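Local structure of HD domain protein (Enterococcus faecalis, 4LRL) at residues 57-62 with 130-135; 49-54 with 97-102; 123-128 with 177-182. The protein acts as an allosterically regulated deoxyribonucleoside triphosphate triphosphohydrolase of the HD-domain family, with dGTP probably among its substrates. All coordinates share one frame; numbering follows the deposited sequence.

Contact 1 (57-62 with 130-135). With NI (nickel (II) ion), chain N; DGT (2'-deoxyguanosine-5'-triphosphate), chain O.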
loop_
_atom_site.group_PDB
_atom_site.type_symbol
_atom_site.label_atom_id
_atom_site.label_comp_id
_atom_site.label_asym_id
_atom_site.label_seq_id
_atom_site.Cartn_x
_atom_site.Cartn_y
_atom_site.Cartn_z
ATOM N N ASP C 57 16.655 3.102 -29.067
ATOM C CA ASP C 57 17.776 3.960 -29.456
ATOM C C ASP C 57 17.713 5.332 -28.784
ATOM O O ASP C 57 18.740 5.873 -28.369
ATOM C CB ASP C 57 17.838 4.131 -30.977
ATOM C CG ASP C 57 18.280 2.872 -31.696
ATOM O OD1 ASP C 57 18.832 1.955 -31.050
ATOM O OD2 ASP C 57 18.082 2.809 -32.924
ATOM N N LEU C 58 16.512 5.894 -28.682
ATOM C CA LEU C 58 16.356 7.194 -28.032
ATOM C C LEU C 58 16.714 7.108 -26.554
ATOM O O LEU C 58 17.426 7.975 -26.040
ATOM C CB LEU C 58 14.949 7.762 -28.233
ATOM C CG LEU C 58 14.640 8.367 -29.613
ATOM C CD1 LEU C 58 13.161 8.731 -29.705
ATOM C CD2 LEU C 58 15.512 9.584 -29.940
ATOM N N ILE C 59 16.241 6.052 -25.885
ATOM C CA ILE C 59 16.554 5.805 -24.478
ATOM C C ILE C 59 18.055 5.687 -24.277
ATOM O O ILE C 59 18.606 6.234 -23.333
ATOM C CB ILE C 59 15.846 4.520 -23.957
ATOM C CG1 ILE C 59 14.332 4.757 -23.888
ATOM C CG2 ILE C 59 16.431 4.076 -22.598
ATOM C CD1 ILE C 59 13.503 3.522 -23.627
ATOM N N ASN C 60 18.703 4.981 -25.196
ATOM C CA ASN C 60 20.129 4.725 -25.133
ATOM C C ASN C 60 20.995 5.915 -25.537
ATOM O O ASN C 60 22.209 5.897 -25.302
ATOM C CB ASN C 60 20.481 3.498 -25.983
ATOM C CG ASN C 60 20.158 2.191 -25.282
ATOM O OD1 ASN C 60 19.997 2.144 -24.058
ATOM N ND2 ASN C 60 20.076 1.113 -26.057
ATOM N N SER C 61 20.371 6.936 -26.134
ATOM C CA SER C 61 21.089 8.101 -26.668
ATOM C C SER C 61 21.709 8.969 -25.562
ATOM O O SER C 61 21.212 8.984 -24.438
ATOM C CB SER C 61 20.160 8.956 -27.537
ATOM O OG SER C 61 19.342 9.790 -26.733
ATOM N N ALA C 62 22.772 9.699 -25.907
ATOM C CA ALA C 62 23.559 10.482 -24.946
ATOM C C ALA C 62 22.752 11.526 -24.179
ATOM O O ALA C 62 22.959 11.718 -22.983
ATOM C CB ALA C 62 24.736 11.152 -25.652
ATOM N N ALA C 130 7.797 12.093 -28.674
ATOM C CA ALA C 130 7.526 13.325 -27.918
ATOM C C ALA C 130 7.371 13.090 -26.414
ATOM O O ALA C 130 7.825 13.909 -25.618
ATOM C CB ALA C 130 6.334 14.048 -28.464
ATOM N N ALA C 131 6.752 11.974 -26.032
ATOM C CA ALA C 131 6.599 11.627 -24.619
ATOM C C ALA C 131 7.948 11.362 -23.944
ATOM O O ALA C 131 8.208 11.842 -22.848
ATOM C CB ALA C 131 5.701 10.428 -24.468
ATOM N N LEU C 132 8.807 10.604 -24.616
ATOM C CA LEU C 132 10.114 10.289 -24.079
ATOM C C LEU C 132 11.018 11.525 -23.964
ATOM O O LEU C 132 11.789 11.671 -22.997
ATOM C CB LEU C 132 10.778 9.214 -24.935
ATOM C CG LEU C 132 12.095 8.663 -24.385
ATOM C CD1 LEU C 132 11.872 8.019 -22.999
ATOM C CD2 LEU C 132 12.696 7.687 -25.372
ATOM N N LEU C 133 10.915 12.413 -24.945
ATOM C CA LEU C 133 11.856 13.521 -25.078
ATOM C C LEU C 133 11.354 14.820 -24.470
ATOM O O LEU C 133 12.067 15.828 -24.525
ATOM C CB LEU C 133 12.193 13.749 -26.557
ATOM C CG LEU C 133 12.900 12.625 -27.315
ATOM C CD1 LEU C 133 12.889 12.933 -28.798
ATOM C CD2 LEU C 133 14.324 12.416 -26.790
ATOM N N HIS C 134 10.153 14.807 -23.885
ATOM C CA HIS C 134 9.488 16.061 -23.473
ATOM C C HIS C 134 10.320 16.947 -22.527
ATOM O O HIS C 134 10.181 18.155 -22.532
ATOM C CB HIS C 134 8.075 15.803 -22.901
ATOM C CG HIS C 134 8.072 15.292 -21.488
ATOM N ND1 HIS C 134 8.567 14.050 -21.135
ATOM C CD2 HIS C 134 7.632 15.860 -20.338
ATOM C CE1 HIS C 134 8.438 13.881 -19.831
ATOM N NE2 HIS C 134 7.876 14.964 -19.322
ATOM N N ASP C 135 11.196 16.334 -21.744
ATOM C CA ASP C 135 11.952 17.044 -20.712
ATOM C C ASP C 135 13.451 17.019 -20.972
ATOM O O ASP C 135 14.236 17.352 -20.081
ATOM C CB ASP C 135 11.691 16.407 -19.346
ATOM C CG ASP C 135 10.396 16.875 -18.710
ATOM O OD1 ASP C 135 9.820 17.914 -19.125
ATOM O OD2 ASP C 135 9.951 16.183 -17.772
HETATM NI NI NI N . 7.764 15.956 -17.350
HETATM P PG DGT O . 20.745 -6.281 -25.227
HETATM O O1G DGT O . 21.855 -6.192 -26.256
HETATM O O2G DGT O . 19.777 -5.120 -25.239
HETATM O O3G DGT O . 20.094 -7.650 -25.179
HETATM O O3B DGT O . 21.525 -6.110 -23.825
HETATM P PB DGT O . 20.900 -6.653 -22.442
HETATM O O1B DGT O . 19.408 -6.797 -22.588
HETATM O O2B DGT O . 21.722 -7.842 -21.994
HETATM O O3A DGT O . 21.253 -5.448 -21.420
HETATM P PA DGT O . 20.712 -3.938 -21.561
HETATM O O1A DGT O . 19.747 -3.799 -22.697
HETATM O O2A DGT O . 21.893 -3.005 -21.501
HETATM O "O5'" DGT O . 19.883 -3.778 -20.190
HETATM C "C5'" DGT O . 19.037 -4.831 -19.721
HETATM C "C4'" DGT O . 18.273 -4.389 -18.480
HETATM O "O4'" DGT O . 18.626 -3.053 -18.124
HETATM C "C3'" DGT O . 16.773 -4.392 -18.735
HETATM O "O3'" DGT O . 16.116 -5.104 -17.672
HETATM C "C2'" DGT O . 16.351 -2.932 -18.743
HETATM C "C1'" DGT O . 17.441 -2.286 -17.901
HETATM N N9 DGT O . 17.703 -0.854 -18.199
HETATM C C8 DGT O . 17.534 0.150 -17.323
HETATM N N7 DGT O . 17.871 1.346 -17.862
HETATM C C5 DGT O . 18.270 1.106 -19.116
HETATM C C6 DGT O . 18.758 1.931 -20.237
HETATM O O6 DGT O . 18.875 3.167 -20.098
HETATM N N1 DGT O . 19.067 1.305 -21.382
HETATM C C2 DGT O . 18.950 -0.033 -21.539
HETATM N N2 DGT O . 19.282 -0.590 -22.725
HETATM N N3 DGT O . 18.509 -0.851 -20.545
HETATM C C4 DGT O . 18.159 -0.343 -19.336
HETATM O O HOH W 1 7.522 18.084 -17.376
HETATM O O HOH W 2 8.376 16.884 -15.204
#

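Contact 2 (49-54 with 97-102)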
loop_
_atom_site.group_PDB
_atom_site.type_symbol
_atom_site.label_atom_id
_atom_site.label_comp_id
_atom_site.label_asym_id
_atom_site.label_seq_id
_atom_site.Cartn_x
_atom_site.Cartn_y
_atom_site.Cartn_z
ATOM N N HIS C 49 7.576 -0.766 -21.060
ATOM C CA HIS C 49 7.597 -1.704 -22.192
ATOM C C HIS C 49 8.071 -1.023 -23.469
ATOM O O HIS C 49 7.475 -0.027 -23.901
ATOM C CB HIS C 49 6.208 -2.310 -22.432
ATOM C CG HIS C 49 5.655 -3.063 -21.260
ATOM N ND1 HIS C 49 5.088 -2.435 -20.173
ATOM C CD2 HIS C 49 5.567 -4.390 -21.014
ATOM C CE1 HIS C 49 4.679 -3.343 -19.304
ATOM N NE2 HIS C 49 4.965 -4.536 -19.788
ATOM N N VAL C 50 9.122 -1.572 -24.077
ATOM C CA VAL C 50 9.695 -1.021 -25.306
ATOM C C VAL C 50 9.684 -2.055 -26.436
ATOM O O VAL C 50 10.291 -3.128 -26.303
ATOM C CB VAL C 50 11.136 -0.501 -25.071
ATOM C CG1 VAL C 50 11.782 -0.026 -26.386
ATOM C CG2 VAL C 50 11.143 0.614 -24.027
ATOM N N GLN C 51 8.983 -1.723 -27.530
ATOM C CA GLN C 51 8.892 -2.573 -28.734
ATOM C C GLN C 51 9.596 -1.993 -29.957
ATOM O O GLN C 51 10.015 -2.742 -30.834
ATOM C CB GLN C 51 7.438 -2.833 -29.138
ATOM C CG GLN C 51 6.658 -3.738 -28.217
ATOM C CD GLN C 51 5.755 -2.950 -27.301
ATOM O OE1 GLN C 51 4.617 -2.629 -27.657
ATOM N NE2 GLN C 51 6.256 -2.622 -26.119
ATOM N N HIS C 52 9.690 -0.667 -30.037
ATOM C CA HIS C 52 10.268 -0.010 -31.209
ATOM C C HIS C 52 11.770 0.189 -31.061
ATOM O O HIS C 52 12.244 0.619 -30.007
ATOM C CB HIS C 52 9.606 1.348 -31.452
ATOM C CG HIS C 52 8.143 1.267 -31.756
ATOM N ND1 HIS C 52 7.173 1.261 -30.772
ATOM C CD2 HIS C 52 7.483 1.194 -32.937
ATOM C CE1 HIS C 52 5.980 1.188 -31.335
ATOM N NE2 HIS C 52 6.140 1.143 -32.648
ATOM N N GLN C 53 12.504 -0.111 -32.130
ATOM C CA GLN C 53 13.937 0.170 -32.213
ATOM C C GLN C 53 14.233 1.663 -32.014
ATOM O O GLN C 53 15.210 2.027 -31.366
ATOM C CB GLN C 53 14.489 -0.316 -33.562
ATOM C CG GLN C 53 16.007 -0.293 -33.685
ATOM C CD GLN C 53 16.695 -1.248 -32.712
ATOM O OE1 GLN C 53 16.596 -2.470 -32.844
ATOM N NE2 GLN C 53 17.406 -0.690 -31.737
ATOM N N VAL C 54 13.384 2.523 -32.567
ATOM C CA VAL C 54 13.547 3.967 -32.437
ATOM C C VAL C 54 13.532 4.395 -30.961
ATOM O O VAL C 54 14.362 5.203 -30.535
ATOM C CB VAL C 54 12.456 4.731 -33.234
ATOM C CG1 VAL C 54 12.462 6.218 -32.901
ATOM C CG2 VAL C 54 12.646 4.521 -34.726
ATOM N N ILE C 97 3.126 5.663 -19.814
ATOM C CA ILE C 97 1.716 6.042 -19.687
ATOM C C ILE C 97 1.128 6.326 -21.076
ATOM O O ILE C 97 0.027 5.885 -21.386
ATOM C CB ILE C 97 1.534 7.266 -18.755
ATOM C CG1 ILE C 97 1.974 6.917 -17.312
ATOM C CG2 ILE C 97 0.094 7.797 -18.825
ATOM C CD1 ILE C 97 1.745 8.039 -16.283
ATOM N N THR C 98 1.896 7.033 -21.903
ATOM C CA THR C 98 1.514 7.399 -23.267
ATOM C C THR C 98 1.326 6.144 -24.122
ATOM O O THR C 98 0.384 6.061 -24.919
ATOM C CB THR C 98 2.585 8.318 -23.905
ATOM O OG1 THR C 98 2.690 9.524 -23.143
ATOM C CG2 THR C 98 2.225 8.689 -25.317
ATOM N N ARG C 99 2.214 5.166 -23.937
ATOM C CA ARG C 99 2.103 3.901 -24.657
ATOM C C ARG C 99 0.819 3.177 -24.255
ATOM O O ARG C 99 0.112 2.632 -25.101
ATOM C CB ARG C 99 3.330 3.023 -24.423
ATOM C CG ARG C 99 3.333 1.735 -25.227
ATOM C CD ARG C 99 4.294 0.714 -24.639
ATOM N NE ARG C 99 3.885 0.200 -23.333
ATOM C CZ ARG C 99 2.908 -0.687 -23.114
ATOM N NH1 ARG C 99 2.194 -1.191 -24.121
ATOM N NH2 ARG C 99 2.642 -1.081 -21.865
ATOM N N ARG C 100 0.500 3.197 -22.965
ATOM C CA ARG C 100 -0.720 2.532 -22.498
ATOM C C ARG C 100 -1.961 3.191 -23.084
ATOM O O ARG C 100 -2.900 2.493 -23.476
ATOM C CB ARG C 100 -0.766 2.472 -20.972
ATOM C CG ARG C 100 0.279 1.519 -20.412
ATOM C CD ARG C 100 0.370 1.534 -18.909
ATOM N NE ARG C 100 1.578 0.823 -18.479
ATOM C CZ ARG C 100 1.886 0.499 -17.220
ATOM N NH1 ARG C 100 3.018 -0.145 -16.970
ATOM N NH2 ARG C 100 1.069 0.808 -16.216
ATOM N N ILE C 101 -1.939 4.523 -23.174
ATOM C CA ILE C 101 -3.061 5.292 -23.735
ATOM C C ILE C 101 -3.261 5.015 -25.227
ATOM O O ILE C 101 -4.384 4.784 -25.664
ATOM C CB ILE C 101 -2.912 6.829 -23.482
ATOM C CG1 ILE C 101 -2.840 7.097 -21.980
ATOM C CG2 ILE C 101 -4.075 7.605 -24.113
ATOM C CD1 ILE C 101 -2.570 8.539 -21.592
ATOM N N CYS C 102 -2.162 5.038 -25.988
ATOM C CA CYS C 102 -2.178 4.745 -27.415
ATOM C C CYS C 102 -2.704 3.342 -27.686
ATOM O O CYS C 102 -3.455 3.124 -28.636
ATOM C CB CYS C 102 -0.778 4.888 -27.999
ATOM S SG CYS C 102 -0.185 6.581 -28.115
#

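Contact 3 (123-128 with 177-182)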
loop_
_atom_site.group_PDB
_atom_site.type_symbol
_atom_site.label_atom_id
_atom_site.label_comp_id
_atom_site.label_asym_id
_atom_site.label_seq_id
_atom_site.Cartn_x
_atom_site.Cartn_y
_atom_site.Cartn_z
ATOM N N GLU C 123 -0.011 7.844 -35.779
ATOM C CA GLU C 123 0.536 8.859 -34.873
ATOM C C GLU C 123 1.288 8.283 -33.676
ATOM O O GLU C 123 1.913 9.029 -32.929
ATOM C CB GLU C 123 -0.575 9.786 -34.368
ATOM C CG GLU C 123 -1.430 10.430 -35.457
ATOM C CD GLU C 123 -0.821 11.695 -36.052
ATOM O OE1 GLU C 123 -1.594 12.590 -36.441
ATOM O OE2 GLU C 123 0.421 11.801 -36.133
ATOM N N ARG C 124 1.232 6.967 -33.486
ATOM C CA ARG C 124 1.823 6.352 -32.296
ATOM C C ARG C 124 3.303 6.701 -32.082
ATOM O O ARG C 124 3.692 7.175 -30.999
ATOM C CB ARG C 124 1.635 4.826 -32.285
ATOM C CG ARG C 124 2.361 4.154 -31.109
ATOM C CD ARG C 124 2.038 2.688 -30.942
ATOM N NE ARG C 124 0.609 2.466 -30.766
ATOM C CZ ARG C 124 0.065 1.347 -30.298
ATOM N NH1 ARG C 124 -1.249 1.254 -30.197
ATOM N NH2 ARG C 124 0.825 0.327 -29.926
ATOM N N LEU C 125 4.121 6.465 -33.106
ATOM C CA LEU C 125 5.572 6.614 -32.972
ATOM C C LEU C 125 6.010 8.037 -32.624
ATOM O O LEU C 125 6.828 8.223 -31.731
ATOM C CB LEU C 125 6.310 6.094 -34.206
ATOM C CG LEU C 125 7.840 6.206 -34.166
ATOM C CD1 LEU C 125 8.455 5.573 -32.892
ATOM C CD2 LEU C 125 8.443 5.609 -35.431
ATOM N N ILE C 126 5.458 9.027 -33.318
ATOM C CA ILE C 126 5.728 10.429 -33.004
ATOM C C ILE C 126 5.266 10.810 -31.590
ATOM O O ILE C 126 5.905 11.624 -30.919
ATOM C CB ILE C 126 5.118 11.402 -34.070
ATOM C CG1 ILE C 126 5.559 12.846 -33.790
ATOM C CG2 ILE C 126 3.599 11.292 -34.125
ATOM C CD1 ILE C 126 4.979 13.882 -34.739
ATOM N N THR C 127 4.160 10.217 -31.146
ATOM C CA THR C 127 3.617 10.510 -29.830
ATOM C C THR C 127 4.519 9.916 -28.736
ATOM O O THR C 127 4.748 10.554 -27.700
ATOM C CB THR C 127 2.162 10.018 -29.688
ATOM O OG1 THR C 127 1.372 10.506 -30.786
ATOM C CG2 THR C 127 1.545 10.519 -28.396
ATOM N N LEU C 128 5.036 8.710 -28.982
ATOM C CA LEU C 128 5.941 8.053 -28.042
ATOM C C LEU C 128 7.263 8.801 -27.968
ATOM O O LEU C 128 7.825 8.988 -26.885
ATOM C CB LEU C 128 6.162 6.587 -28.426
ATOM C CG LEU C 128 4.943 5.674 -28.324
ATOM C CD1 LEU C 128 5.230 4.263 -28.839
ATOM C CD2 LEU C 128 4.438 5.650 -26.893
ATOM N N ALA C 177 13.475 12.507 -42.896
ATOM C CA ALA C 177 14.031 13.868 -42.911
ATOM C C ALA C 177 13.239 14.892 -42.080
ATOM O O ALA C 177 13.828 15.708 -41.372
ATOM C CB ALA C 177 14.197 14.358 -44.355
ATOM N N ASP C 178 11.911 14.821 -42.166
ATOM C CA ASP C 178 11.002 15.794 -41.554
ATOM C C ASP C 178 10.577 15.418 -40.136
ATOM O O ASP C 178 9.902 16.196 -39.455
ATOM C CB ASP C 178 9.750 15.930 -42.422
ATOM C CG ASP C 178 9.035 14.599 -42.632
ATOM O OD1 ASP C 178 7.801 14.606 -42.820
ATOM O OD2 ASP C 178 9.701 13.539 -42.609
ATOM N N PHE C 179 10.967 14.227 -39.693
ATOM C CA PHE C 179 10.526 13.711 -38.397
ATOM C C PHE C 179 10.972 14.546 -37.189
ATOM O O PHE C 179 10.173 14.760 -36.273
ATOM C CB PHE C 179 10.923 12.243 -38.224
ATOM C CG PHE C 179 10.116 11.519 -37.192
ATOM C CD1 PHE C 179 8.768 11.250 -37.409
ATOM C CD2 PHE C 179 10.703 11.097 -36.007
ATOM C CE1 PHE C 179 8.014 10.579 -36.451
ATOM C CE2 PHE C 179 9.964 10.422 -35.047
ATOM C CZ PHE C 179 8.616 10.163 -35.263
ATOM N N PRO C 180 12.238 15.021 -37.180
ATOM C CA PRO C 180 12.689 15.848 -36.055
ATOM C C PRO C 180 11.821 17.085 -35.817
ATOM O O PRO C 180 11.429 17.338 -34.672
ATOM C CB PRO C 180 14.106 16.257 -36.467
ATOM C CG PRO C 180 14.555 15.172 -37.371
ATOM C CD PRO C 180 13.333 14.778 -38.141
ATOM N N GLU C 181 11.509 17.826 -36.888
ATOM C CA GLU C 181 10.662 19.020 -36.813
ATOM C C GLU C 181 9.291 18.661 -36.243
ATOM O O GLU C 181 8.757 19.354 -35.377
ATOM C CB GLU C 181 10.535 19.662 -38.203
ATOM C CG GLU C 181 9.610 20.875 -38.294
ATOM C CD GLU C 181 8.213 20.519 -38.788
ATOM O OE1 GLU C 181 8.086 19.593 -39.623
ATOM O OE2 GLU C 181 7.244 21.175 -38.348
ATOM N N LYS C 182 8.731 17.561 -36.737
ATOM C CA LYS C 182 7.429 17.080 -36.265
ATOM C C LYS C 182 7.436 16.725 -34.771
ATOM O O LYS C 182 6.524 17.115 -34.042
ATOM C CB LYS C 182 6.944 15.900 -37.113
ATOM C CG LYS C 182 6.720 16.241 -38.588
ATOM C CD LYS C 182 6.043 15.100 -39.337
ATOM C CE LYS C 182 5.493 15.590 -40.662
ATOM N NZ LYS C 182 4.899 14.493 -41.490
#

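Contact 1 (57-62 with 130-135)
Leu-58 and Ile-59 meet Leu-132 between two sets of flat groups: the Asn-60 amide with a guanine on one side, the His-134 imidazole with a nickel ion on the other. Asp-135 CG lies over one face of the His-134 ring, offset toward its rim, while the ring edge carries NE2, 2.2 Å from the nickel ion. At the other ring nitrogen, ND1 donates to Ala-131 O over 2.8 Å, with the oxygen 31° out of the ring plane, and this bond helps to fix the rotation of the imidazole. Asp-135 OD2 also binds the nickel, and His-90, Asp-207 and two waters complete its six ligands; one of these waters donates to Asp-135 OD1.

Asn-60 OD1 accepts from both N1 and N2 of dGTP, at 3.0 and 3.1 Å, so a single carbonyl reads two donors along one edge of the base. Ile-59 adds its CG2 branch, 3.6 Å from O6 of the nucleotide.

Between them the contact is wholly apolar. The CD2 methyl of Leu-132 comes 3.6 Å from Leu-58 CB and 3.7 Å from Ile-59 CG1, and the Ile-59 and Leu-132 side chains cross at about a right angle. With CG1 of Ile-59 beside the backbone N (chi1 -69°) and CG2 anti to it, CG1 faces the leucine and CG2 the base. Leu-58 O accepts from both N and OG of Ser-61, fastening the end of helix 53-60.

Arg-350 and Lys-354 of the second subunit also bind this dGTP, placing it at a subunit interface. The chemistry is consistent with a regulatory nucleotide site and the HD metal site lying at the two ends of one apolar layer.

Contact 2 (49-54 with 97-102)
Arg-99 lays its guanidinium against His-49 so that CB of the histidine, rather than its ring, sits over one guanidinium face, offset toward the rim. The closest atom of that group to CB is NE, at 3.5 Å. The imidazole itself is tipped, its plane 58° from the guanidinium, so the pair is not a parallel stack. Arg-99 leaves its helix with CG anti to the backbone N, which puts CD 3.3 Å from His-49 O; the bend at chi3 (68°) then turns the guanidinium along the histidine. Two residues further along the strand, Gln-51 crosses the arginine at about a right angle, its NE2 lying 4.1 Å from Arg-99 CD.

Arg-100 instead runs its extended chain out to the imidazole, where NH1 lies near the ring plane at the edge, 4.3 Å from His-49 CE1; a hydrogen bond to His-45 O helps to hold it there. Both arginines owe their strongest polar tie to Glu-96, whose OE1 forms salt bridges with Arg-99 NH2 and Arg-100 NE, while its OE2 accepts from His-49 N. One carboxylate thus probably offsets the two positive charges and joins them to the strand.

The strand axis of 49-52 passes 9.9 Å from that of helix 97-102, at 66°. Here the antiparallel hairpin 33-42/46-52 rests on helix 87-108 of the HD domain. Tyr-95 of that helix adds a hydrogen bond to His-49 O, Glu-37 of the partner strand flanks His-49 and Gln-51, and helix 124-133 packs on Arg-99 through Leu-128.

Contact 3 (123-128 with 177-182)
Segments 123-128 and 177-182 come nearest at Ile-126 and Lys-182, whose CA atoms are 7.6 Å apart, close enough for one layer of side chains to fill the gap. Phe-179 points the far end of its ring at the other helix. With CG anti to the backbone N (chi1 -159°), the ring reaches forward until CZ is 3.7 Å from Ile-126 CA. Ile-126 N lies at the ring edge, in its plane, so the phenyl group butts against the helix backbone. Beside this point CE1 touches Ile-126 CB at 3.8 Å, and Leu-125, crossing the phenylalanine at about a right angle, brings CG to 4.2 Å from CZ.

Ile-126 itself reaches across to the next turn of helix 179-187. Its CG1 branch is fully extended (chi2 -178°), and CD1 rests on CB and the backbone O of Lys-182, 3.7 Å from each. The extended remainder of the lysine leads away, and NZ forms a weak salt bridge to Asp-178 OD1 within its own segment. The side-chain contacts are therefore apolar, and the charge lies at the margin.

Helix 167-175 continues the apolar layer, its Leu-172 touching both Phe-179 and Pro-180. Helix-on-helix packing of this kind, with aliphatic and aromatic side chains between helices far apart in the sequence, is what builds the all-helical HD domain; here it joins helix 179-187 to the helix whose far end leads to the metal ligands His-134 and Asp-135.

In the fold
Helix 124-133 ties contacts 1 and 3 together: 123-128 lies in its earlier part, and 130-135 carries it on to the metal ligands, with the contact centres about 12 Å apart. Contacts 1 and 2 share helix 53-60 and also touch where Ile-59 CD1 meets Val-50 CG2 at 3.8 Å. Contact 2 reaches contact 3 through Arg-99 CA and Leu-128 CD2, 3.7 Å apart, and through the methyls of Thr-98 and Thr-127. Contact 1 alone holds both nucleotide and metal ligands. Contact 3 is away from the metal site: the side chain of Ile-126 is about 12 Å from that of His-134.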